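Local coordinates for nucleoside phosphorylase, putative (Trypanosoma brucei, PDB 3BJE), which catalyses the reversible phosphorolysis of uridine to uracil and ribose 1-phosphate, acting as a homodimeric uridine phosphorylase, at residues Q188-R192 and D205-M210; S174-A179 and Y300-M304; V156-L161 and Q237-I241. All coordinates share one frame; numbering follows the deposited sequence.

Interaction 1. Residues Q188-R192 and D205-M210; sequences QQEIR and DIYTSM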
loop_
_atom_site.group_PDB
_atom_site.type_symbol
_atom_site.label_atom_id
_atom_site.label_comp_id
_atom_site.label_asym_id
_atom_site.label_seq_id
_atom_site.Cartn_x
_atom_site.Cartn_y
_atom_site.Cartn_z
ATOM N N GLN A 188 -3.365 -24.817 -6.944
ATOM C CA GLN A 188 -3.809 -23.419 -7.014
ATOM C C GLN A 188 -5.133 -23.258 -7.784
ATOM O O GLN A 188 -5.967 -22.404 -7.438
ATOM C CB GLN A 188 -2.719 -22.543 -7.637
ATOM C CG GLN A 188 -1.568 -22.250 -6.683
ATOM C CD GLN A 188 -0.539 -21.294 -7.236
ATOM O OE1 GLN A 188 -0.874 -20.255 -7.805
ATOM N NE2 GLN A 188 0.738 -21.640 -7.070
ATOM N N GLN A 189 -5.331 -24.054 -8.832
ATOM C CA GLN A 189 -6.598 -24.009 -9.566
ATOM C C GLN A 189 -7.769 -24.412 -8.668
ATOM O O GLN A 189 -8.861 -23.822 -8.751
ATOM C CB GLN A 189 -6.556 -24.931 -10.782
ATOM C CG GLN A 189 -5.718 -24.398 -11.922
ATOM C CD GLN A 189 -5.530 -25.411 -13.018
ATOM O OE1 GLN A 189 -6.485 -26.056 -13.450
ATOM N NE2 GLN A 189 -4.291 -25.575 -13.468
ATOM N N GLU A 190 -7.549 -25.410 -7.812
ATOM C CA GLU A 190 -8.575 -25.875 -6.885
ATOM C C GLU A 190 -8.889 -24.811 -5.824
ATOM O O GLU A 190 -10.053 -24.548 -5.519
ATOM C CB GLU A 190 -8.125 -27.185 -6.227
ATOM C CG GLU A 190 -9.132 -27.792 -5.256
ATOM C CD GLU A 190 -10.461 -28.214 -5.897
ATOM O OE1 GLU A 190 -10.636 -28.134 -7.145
ATOM O OE2 GLU A 190 -11.343 -28.629 -5.117
ATOM N N ILE A 191 -7.849 -24.175 -5.283
ATOM C CA ILE A 191 -8.053 -23.073 -4.337
ATOM C C ILE A 191 -8.900 -21.978 -4.991
ATOM O O ILE A 191 -9.885 -21.529 -4.420
ATOM C CB ILE A 191 -6.700 -22.489 -3.818
ATOM C CG1 ILE A 191 -6.013 -23.497 -2.895
ATOM C CG2 ILE A 191 -6.923 -21.151 -3.101
ATOM C CD1 ILE A 191 -4.566 -23.149 -2.534
ATOM N N ARG A 192 -8.519 -21.552 -6.189
ATOM C CA ARG A 192 -9.259 -20.486 -6.850
ATOM C C ARG A 192 -10.717 -20.889 -7.073
ATOM O O ARG A 192 -11.620 -20.075 -6.847
ATOM C CB ARG A 192 -8.630 -20.087 -8.174
ATOM C CG ARG A 192 -9.184 -18.775 -8.653
ATOM C CD ARG A 192 -8.485 -18.284 -9.888
ATOM N NE ARG A 192 -8.929 -16.924 -10.192
ATOM C CZ ARG A 192 -10.040 -16.620 -10.853
ATOM N NH1 ARG A 192 -10.853 -17.565 -11.310
ATOM N NH2 ARG A 192 -10.337 -15.349 -11.068
ATOM N N ASP A 205 -11.651 -10.806 -9.361
ATOM C CA ASP A 205 -10.718 -11.628 -10.155
ATOM C C ASP A 205 -9.480 -11.933 -9.290
ATOM O O ASP A 205 -8.378 -11.439 -9.537
ATOM C CB ASP A 205 -10.334 -10.919 -11.465
ATOM C CG ASP A 205 -9.493 -11.779 -12.380
ATOM O OD1 ASP A 205 -9.351 -12.998 -12.150
ATOM O OD2 ASP A 205 -8.966 -11.232 -13.363
ATOM N N ILE A 206 -9.675 -12.747 -8.256
ATOM C CA ILE A 206 -8.582 -13.129 -7.353
ATOM C C ILE A 206 -7.493 -13.923 -8.071
ATOM O O ILE A 206 -7.737 -14.548 -9.110
ATOM C CB ILE A 206 -9.083 -13.923 -6.136
ATOM C CG1 ILE A 206 -9.764 -15.224 -6.579
ATOM C CG2 ILE A 206 -10.060 -13.085 -5.337
ATOM C CD1 ILE A 206 -9.946 -16.230 -5.467
ATOM N N TYR A 207 -6.284 -13.869 -7.530
ATOM C CA TYR A 207 -5.224 -14.720 -8.002
ATOM C C TYR A 207 -4.690 -15.588 -6.863
ATOM O O TYR A 207 -5.155 -15.487 -5.730
ATOM C CB TYR A 207 -4.120 -13.923 -8.658
ATOM C CG TYR A 207 -3.349 -12.965 -7.788
ATOM C CD1 TYR A 207 -2.109 -13.319 -7.259
ATOM C CD2 TYR A 207 -3.831 -11.688 -7.526
ATOM C CE1 TYR A 207 -1.388 -12.438 -6.471
ATOM C CE2 TYR A 207 -3.115 -10.791 -6.738
ATOM C CZ TYR A 207 -1.881 -11.175 -6.221
ATOM O OH TYR A 207 -1.109 -10.292 -5.487
ATOM N N THR A 208 -3.765 -16.492 -7.195
ATOM C CA THR A 208 -3.146 -17.355 -6.211
ATOM C C THR A 208 -1.640 -17.374 -6.390
ATOM O O THR A 208 -1.115 -16.984 -7.439
ATOM C CB THR A 208 -3.678 -18.796 -6.330
ATOM O OG1 THR A 208 -3.427 -19.288 -7.646
ATOM C CG2 THR A 208 -5.210 -18.875 -6.042
ATOM N N SER A 209 -0.959 -17.861 -5.368
ATOM C CA SER A 209 0.471 -18.182 -5.458
ATOM C C SER A 209 0.835 -19.213 -4.383
ATOM O O SER A 209 -0.036 -19.838 -3.760
ATOM C CB SER A 209 1.319 -16.909 -5.325
ATOM O OG SER A 209 2.673 -17.123 -5.717
ATOM N N MET A 210 2.132 -19.406 -4.191
ATOM C CA MET A 210 2.608 -20.358 -3.203
ATOM C C MET A 210 4.009 -19.935 -2.786
ATOM O O MET A 210 4.807 -19.505 -3.619
ATOM C CB MET A 210 2.643 -21.765 -3.799
ATOM C CG MET A 210 2.848 -22.872 -2.766
ATOM S SD MET A 210 3.042 -24.533 -3.474
ATOM C CE MET A 210 4.530 -24.324 -4.426
HETATM O O HOH W 1 -5.214 -20.449 -9.872
#
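Arg192 reaches from the helix to the strand's entry and bonds to both residues that precede it. Its NE donates to the backbone O of Ile206 at 2.9 Å, nearly straight at 164°, with that oxygen lying at the guanidinium edge and in its plane; NH2 adds a weak second bond to the same oxygen. NH2 also forms a salt bridge with Asp205 OD1 at 2.8 Å, the carboxylate turned almost perpendicular to the guanidinium. Arginine suits the place because its long chain, extended with CG anti to the backbone N (chi1 -165°), spans the gap; the Arg192 and Ile206 side chains run antiparallel, with Arg192 CG 4.1 Å from Ile206 CD1.

Thr208 faces the helix with both branches. Its methyl CG2 meets Ile191 CG2 at 4.1 Å and lies near Arg192 CB, whereas OG1 sits against the side chain of Gln188, 3.3 Å from its CB. A water donates to Thr208 OG1 at 3.1 Å and, weakly, to the backbone O of Gln188. Threonine thus supplies an apolar and a polar surface in one short side chain.

These contacts hold helix 186-198 against strand 207-210, their local axes 8.4 Å apart and running in roughly opposing directions, 141° between them. Ile191 also packs on His166 and Ile168 of strand 161-169, the antiparallel partner of 207-210, and on Phe279 and Leu281 of strand 279-281. Tyr207 and Ser209, whose side chains point away from helix 186-198, pack instead on helix 295-305.

Interaction 2. Residues S174-A179 and Y300-M304; sequences SLYYSA and YLSDM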
loop_
_atom_site.group_PDB
_atom_site.type_symbol
_atom_site.label_atom_id
_atom_site.label_comp_id
_atom_site.label_asym_id
_atom_site.label_seq_id
_atom_site.Cartn_x
_atom_site.Cartn_y
_atom_site.Cartn_z
ATOM N N SER A 174 -0.684 -8.149 -8.547
ATOM C CA SER A 174 -0.143 -9.115 -9.504
ATOM C C SER A 174 -0.968 -9.248 -10.779
ATOM O O SER A 174 -0.493 -9.814 -11.751
ATOM C CB SER A 174 0.064 -10.486 -8.848
ATOM O OG SER A 174 0.884 -10.355 -7.678
ATOM N N LEU A 175 -2.191 -8.716 -10.818
ATOM C CA LEU A 175 -2.922 -8.706 -12.083
ATOM C C LEU A 175 -2.227 -7.896 -13.178
ATOM O O LEU A 175 -2.525 -8.087 -14.344
ATOM C CB LEU A 175 -4.367 -8.215 -11.907
ATOM C CG LEU A 175 -5.341 -9.027 -11.066
ATOM C CD1 LEU A 175 -6.773 -8.522 -11.321
ATOM C CD2 LEU A 175 -5.263 -10.519 -11.309
ATOM N N TYR A 176 -1.291 -7.015 -12.799
ATOM C CA TYR A 176 -0.503 -6.204 -13.713
ATOM C C TYR A 176 0.728 -6.980 -14.194
ATOM O O TYR A 176 1.440 -6.500 -15.062
ATOM C CB TYR A 176 -0.156 -4.863 -13.044
ATOM C CG TYR A 176 -1.411 -4.057 -12.995
ATOM C CD1 TYR A 176 -1.824 -3.331 -14.094
ATOM C CD2 TYR A 176 -2.250 -4.102 -11.912
ATOM C CE1 TYR A 176 -3.044 -2.650 -14.107
ATOM C CE2 TYR A 176 -3.467 -3.424 -11.914
ATOM C CZ TYR A 176 -3.848 -2.685 -13.010
ATOM O OH TYR A 176 -5.065 -2.044 -13.032
ATOM N N TYR A 177 0.908 -8.196 -13.671
ATOM C CA TYR A 177 1.984 -9.102 -14.046
ATOM C C TYR A 177 1.412 -10.429 -14.559
ATOM O O TYR A 177 1.930 -11.518 -14.270
ATOM C CB TYR A 177 2.894 -9.346 -12.858
ATOM C CG TYR A 177 3.640 -8.111 -12.391
ATOM C CD1 TYR A 177 4.984 -7.947 -12.673
ATOM C CD2 TYR A 177 2.994 -7.106 -11.679
ATOM C CE1 TYR A 177 5.666 -6.826 -12.270
ATOM C CE2 TYR A 177 3.664 -5.958 -11.273
ATOM C CZ TYR A 177 5.021 -5.825 -11.562
ATOM O OH TYR A 177 5.747 -4.728 -11.148
ATOM N N SER A 178 0.352 -10.309 -15.365
ATOM C CA SER A 178 -0.336 -11.437 -16.011
ATOM C C SER A 178 -0.889 -12.522 -15.077
ATOM O O SER A 178 -1.101 -13.653 -15.512
ATOM C CB SER A 178 0.577 -12.081 -17.046
ATOM O OG SER A 178 0.981 -11.142 -18.020
ATOM N N ALA A 179 -1.172 -12.194 -13.818
ATOM C CA ALA A 179 -1.675 -13.225 -12.889
ATOM C C ALA A 179 -3.017 -13.788 -13.338
ATOM O O ALA A 179 -3.337 -14.934 -13.031
ATOM C CB ALA A 179 -1.748 -12.704 -11.468
ATOM N N TYR A 300 4.013 -14.288 -5.438
ATOM C CA TYR A 300 3.825 -14.250 -6.889
ATOM C C TYR A 300 4.985 -13.600 -7.631
ATOM O O TYR A 300 5.507 -14.153 -8.606
ATOM C CB TYR A 300 2.523 -13.531 -7.240
ATOM C CG TYR A 300 2.209 -13.590 -8.719
ATOM C CD1 TYR A 300 1.413 -14.595 -9.253
ATOM C CD2 TYR A 300 2.739 -12.651 -9.591
ATOM C CE1 TYR A 300 1.158 -14.654 -10.618
ATOM C CE2 TYR A 300 2.486 -12.690 -10.956
ATOM C CZ TYR A 300 1.702 -13.707 -11.468
ATOM O OH TYR A 300 1.441 -13.772 -12.814
ATOM N N LEU A 301 5.362 -12.410 -7.196
ATOM C CA LEU A 301 6.408 -11.665 -7.887
ATOM C C LEU A 301 7.778 -12.343 -7.671
ATOM O O LEU A 301 8.570 -12.402 -8.610
ATOM C CB LEU A 301 6.428 -10.236 -7.384
ATOM C CG LEU A 301 5.175 -9.407 -7.730
ATOM C CD1 LEU A 301 5.265 -8.013 -7.125
ATOM C CD2 LEU A 301 5.005 -9.248 -9.238
ATOM N N SER A 302 8.029 -12.898 -6.473
ATOM C CA SER A 302 9.295 -13.618 -6.235
ATOM C C SER A 302 9.372 -14.849 -7.132
ATOM O O SER A 302 10.413 -15.101 -7.778
ATOM C CB SER A 302 9.479 -13.994 -4.761
ATOM O OG SER A 302 9.571 -12.839 -3.952
ATOM N N ASP A 303 8.286 -15.622 -7.180
ATOM C CA ASP A 303 8.277 -16.813 -8.005
ATOM C C ASP A 303 8.492 -16.447 -9.469
ATOM O O ASP A 303 9.214 -17.141 -10.184
ATOM C CB ASP A 303 6.988 -17.615 -7.822
ATOM C CG ASP A 303 6.853 -18.712 -8.844
ATOM O OD1 ASP A 303 7.438 -19.805 -8.623
ATOM O OD2 ASP A 303 6.203 -18.474 -9.884
ATOM N N MET A 304 7.873 -15.354 -9.906
ATOM C CA MET A 304 8.038 -14.884 -11.279
ATOM C C MET A 304 9.514 -14.627 -11.609
ATOM O O MET A 304 9.957 -14.933 -12.723
ATOM C CB MET A 304 7.182 -13.637 -11.531
ATOM C CG MET A 304 7.390 -12.993 -12.897
ATOM S SD MET A 304 6.049 -11.856 -13.243
ATOM C CE MET A 304 4.829 -13.040 -13.821
#
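Tyr300 leaves its helix with CG anti to the backbone N (chi1 -174°), which carries the phenol across to the loop, while Tyr177 holds its CG beside its own backbone N (chi1 -65°) and lays its ring against Leu301. The Tyr300 hydroxyl donates to the backbone O of Tyr177, OH to O 2.7 Å, arriving from above the carbonyl plane. A tyrosine is apt here: the ring offers a broad surface to Ser174 and Ala179, and its far end a donor to a loop carbonyl. Over one face of that ring lies Ser174 CB, a CH-pi contact displaced toward the rim, 3.9 Å from the centroid. Ala179 CB comes obliquely to the ring's outer end, 3.6 Å from Tyr300 CZ, its smallness letting the loop draw close.

The loop between strand 161-169 and helix 186-198 includes a 3-10 turn at 174-176, and the backbone O of Ser174 closes it by accepting from Tyr177 N and Ala179 N on opposite faces of its plane. Leu301 and Met304 both pack on Tyr177. Leu301 CD2 stands over the ring centre, 3.6 Å from the centroid and 12° off the normal. Met304 makes a Met-aromatic contact, its SD approaching obliquely, 5.3 Å from the same centroid; the bend at its thioether puts CE beside the Tyr177 carbonyl.

The Tyr177 hydroxyl continues to Glu101 and Asn105 on helix 97-112, which also carries the calcium ligands Asp98 and Asn99. The loop lies at the dimer interface: Phe261 of the second subunit meets the Tyr177 ring edge-to-face, and Ser178 OG bonds to His264 O of that subunit.

Interaction 3. Residues V156-L161 and Q237-I241; sequences VPPLAL and QQYVI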
loop_
_atom_site.group_PDB
_atom_site.type_symbol
_atom_site.label_atom_id
_atom_site.label_comp_id
_atom_site.label_asym_id
_atom_site.label_seq_id
_atom_site.Cartn_x
_atom_site.Cartn_y
_atom_site.Cartn_z
ATOM N N VAL A 156 -6.683 -21.953 15.165
ATOM C CA VAL A 156 -5.393 -21.281 15.246
ATOM C C VAL A 156 -5.285 -20.405 16.503
ATOM O O VAL A 156 -6.033 -19.446 16.651
ATOM C CB VAL A 156 -5.135 -20.441 13.984
ATOM C CG1 VAL A 156 -3.835 -19.654 14.112
ATOM C CG2 VAL A 156 -5.101 -21.339 12.737
ATOM N N PRO A 157 -4.340 -20.727 17.414
ATOM C CA PRO A 157 -4.244 -19.957 18.666
ATOM C C PRO A 157 -3.750 -18.511 18.496
ATOM O O PRO A 157 -3.009 -18.226 17.560
ATOM C CB PRO A 157 -3.207 -20.735 19.491
ATOM C CG PRO A 157 -2.978 -22.020 18.776
ATOM C CD PRO A 157 -3.326 -21.794 17.349
ATOM N N PRO A 158 -4.125 -17.618 19.432
ATOM C CA PRO A 158 -3.566 -16.274 19.513
ATOM C C PRO A 158 -2.040 -16.337 19.593
ATOM O O PRO A 158 -1.494 -17.161 20.330
ATOM C CB PRO A 158 -4.128 -15.731 20.832
ATOM C CG PRO A 158 -5.352 -16.504 21.076
ATOM C CD PRO A 158 -5.103 -17.867 20.507
ATOM N N LEU A 159 -1.370 -15.493 18.817
ATOM C CA LEU A 159 0.087 -15.380 18.838
ATOM C C LEU A 159 0.831 -16.609 18.303
ATOM O O LEU A 159 2.053 -16.692 18.446
ATOM C CB LEU A 159 0.594 -15.002 20.246
ATOM C CG LEU A 159 0.007 -13.701 20.803
ATOM C CD1 LEU A 159 0.465 -13.480 22.232
ATOM C CD2 LEU A 159 0.382 -12.510 19.912
ATOM N N ALA A 160 0.118 -17.550 17.685
ATOM C CA ALA A 160 0.769 -18.586 16.882
ATOM C C ALA A 160 1.453 -17.950 15.667
ATOM O O ALA A 160 1.103 -16.832 15.243
ATOM C CB ALA A 160 -0.234 -19.621 16.419
ATOM N N LEU A 161 2.436 -18.672 15.136
ATOM C CA LEU A 161 3.122 -18.270 13.907
ATOM C C LEU A 161 2.454 -18.981 12.751
ATOM O O LEU A 161 2.520 -20.197 12.629
ATOM C CB LEU A 161 4.614 -18.603 13.963
ATOM C CG LEU A 161 5.477 -18.053 12.810
ATOM C CD1 LEU A 161 5.451 -16.512 12.742
ATOM C CD2 LEU A 161 6.922 -18.575 12.915
ATOM N N GLN A 237 6.920 -21.963 20.935
ATOM C CA GLN A 237 6.252 -21.192 19.887
ATOM C C GLN A 237 5.362 -22.115 19.090
ATOM O O GLN A 237 5.844 -23.052 18.465
ATOM C CB GLN A 237 7.250 -20.503 18.944
ATOM C CG GLN A 237 6.596 -19.646 17.853
ATOM C CD GLN A 237 5.725 -18.542 18.421
ATOM O OE1 GLN A 237 6.173 -17.759 19.266
ATOM N NE2 GLN A 237 4.473 -18.460 17.953
ATOM N N GLN A 238 4.057 -21.862 19.134
ATOM C CA GLN A 238 3.110 -22.634 18.353
ATOM C C GLN A 238 3.118 -22.098 16.924
ATOM O O GLN A 238 3.311 -20.902 16.705
ATOM C CB GLN A 238 1.705 -22.553 18.962
ATOM C CG GLN A 238 1.607 -23.211 20.349
ATOM C CD GLN A 238 0.217 -23.104 20.981
ATOM O OE1 GLN A 238 -0.325 -22.005 21.149
ATOM N NE2 GLN A 238 -0.357 -24.249 21.351
ATOM N N TYR A 239 2.925 -23.000 15.968
ATOM C CA TYR A 239 2.797 -22.626 14.570
ATOM C C TYR A 239 1.772 -23.473 13.831
ATOM O O TYR A 239 1.402 -24.569 14.273
ATOM C CB TYR A 239 4.149 -22.683 13.854
ATOM C CG TYR A 239 4.684 -24.066 13.579
ATOM C CD1 TYR A 239 4.567 -24.647 12.315
ATOM C CD2 TYR A 239 5.335 -24.775 14.563
ATOM C CE1 TYR A 239 5.079 -25.921 12.054
ATOM C CE2 TYR A 239 5.849 -26.056 14.321
ATOM C CZ TYR A 239 5.720 -26.619 13.063
ATOM O OH TYR A 239 6.238 -27.879 12.822
ATOM N N VAL A 240 1.321 -22.920 12.710
ATOM C CA VAL A 240 0.385 -23.565 11.801
ATOM C C VAL A 240 0.843 -23.302 10.365
ATOM O O VAL A 240 1.544 -22.323 10.109
ATOM C CB VAL A 240 -1.067 -23.034 12.009
ATOM C CG1 VAL A 240 -1.563 -23.355 13.418
ATOM C CG2 VAL A 240 -1.180 -21.530 11.742
ATOM N N ILE A 241 0.463 -24.180 9.443
ATOM C CA ILE A 241 0.778 -24.007 8.026
ATOM C C ILE A 241 -0.500 -24.061 7.220
ATOM O O ILE A 241 -1.325 -24.951 7.427
ATOM C CB ILE A 241 1.685 -25.114 7.455
ATOM C CG1 ILE A 241 2.877 -25.388 8.374
ATOM C CG2 ILE A 241 2.140 -24.723 6.035
ATOM C CD1 ILE A 241 3.492 -26.747 8.157
HETATM O O HOH W 2 0.235 -19.586 20.360
HETATM O O HOH W 3 3.225 -17.136 21.005
#
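Gln237 curls back toward the 156-161 loop, its chain bent at chi2 (59°), and presents its amide edge-on to the Leu159 carbonyl. NE2 donates to Leu159 O at 3.0 Å along a lone pair, with the oxygen in the amide plane, and its other N-H goes to Gln238 O. That same Gln238 O accepts Leu161 N at 2.9 Å.

Gln238 runs out extended and crosses the Pro157 ring, its OE1 3.6 Å from Pro157 CB; a water donates to this OE1 and to Pro158 O. In the type II turn from Pro157 to Ala160, Pro158 holds the second position, whose phi of -55° suits a proline ring. Further along, the branched ends of Val156 and Val240 meet, CG1 of Val156 4.0 Å from CG2 of Val240.

Where the strands join, Leu161 and Tyr239 form a parallel bridge with their side chains on one face, the CB atoms 4.1 Å apart. Val240 N completes it by donating to Leu161 O at 3.0 Å. Their face is covered by helix 213-228, where both touch Cys223, and the Tyr239 hydroxyl bonds to Asp224.

The parallel pairing of 161-169 with 239-246 begins here, and the buried Gln237 amide carries the hydrogen bonding back into the irregular loop. With both N-H groups used and OE1 accepting from Arg337, the amide's rotation is fixed and its burial is paid for by hydrogen bonds.

Interactions 1 and 2 are neighbours, their centres 12 Å apart. They touch through Tyr207 and Ser174, whose OH and OG lie 3.0 Å apart in a probable but weak hydrogen bond, and Tyr207 CB packs on Ala179 CB. Interaction 3 stands apart, 24 Å and 28 Å between centres from interactions 1 and 2, but strand 161-169 connects it to interaction 1, pairing with 239-246 and with 207-210. None of the three lines the pocket. The Leu301 side chain is about 12 Å from the bound calcium and that of Tyr177 about 13 Å from a ribose 1-phosphate; on the opposite side of the chain's centre, the Leu159 side chain is about 10 Å from uracil.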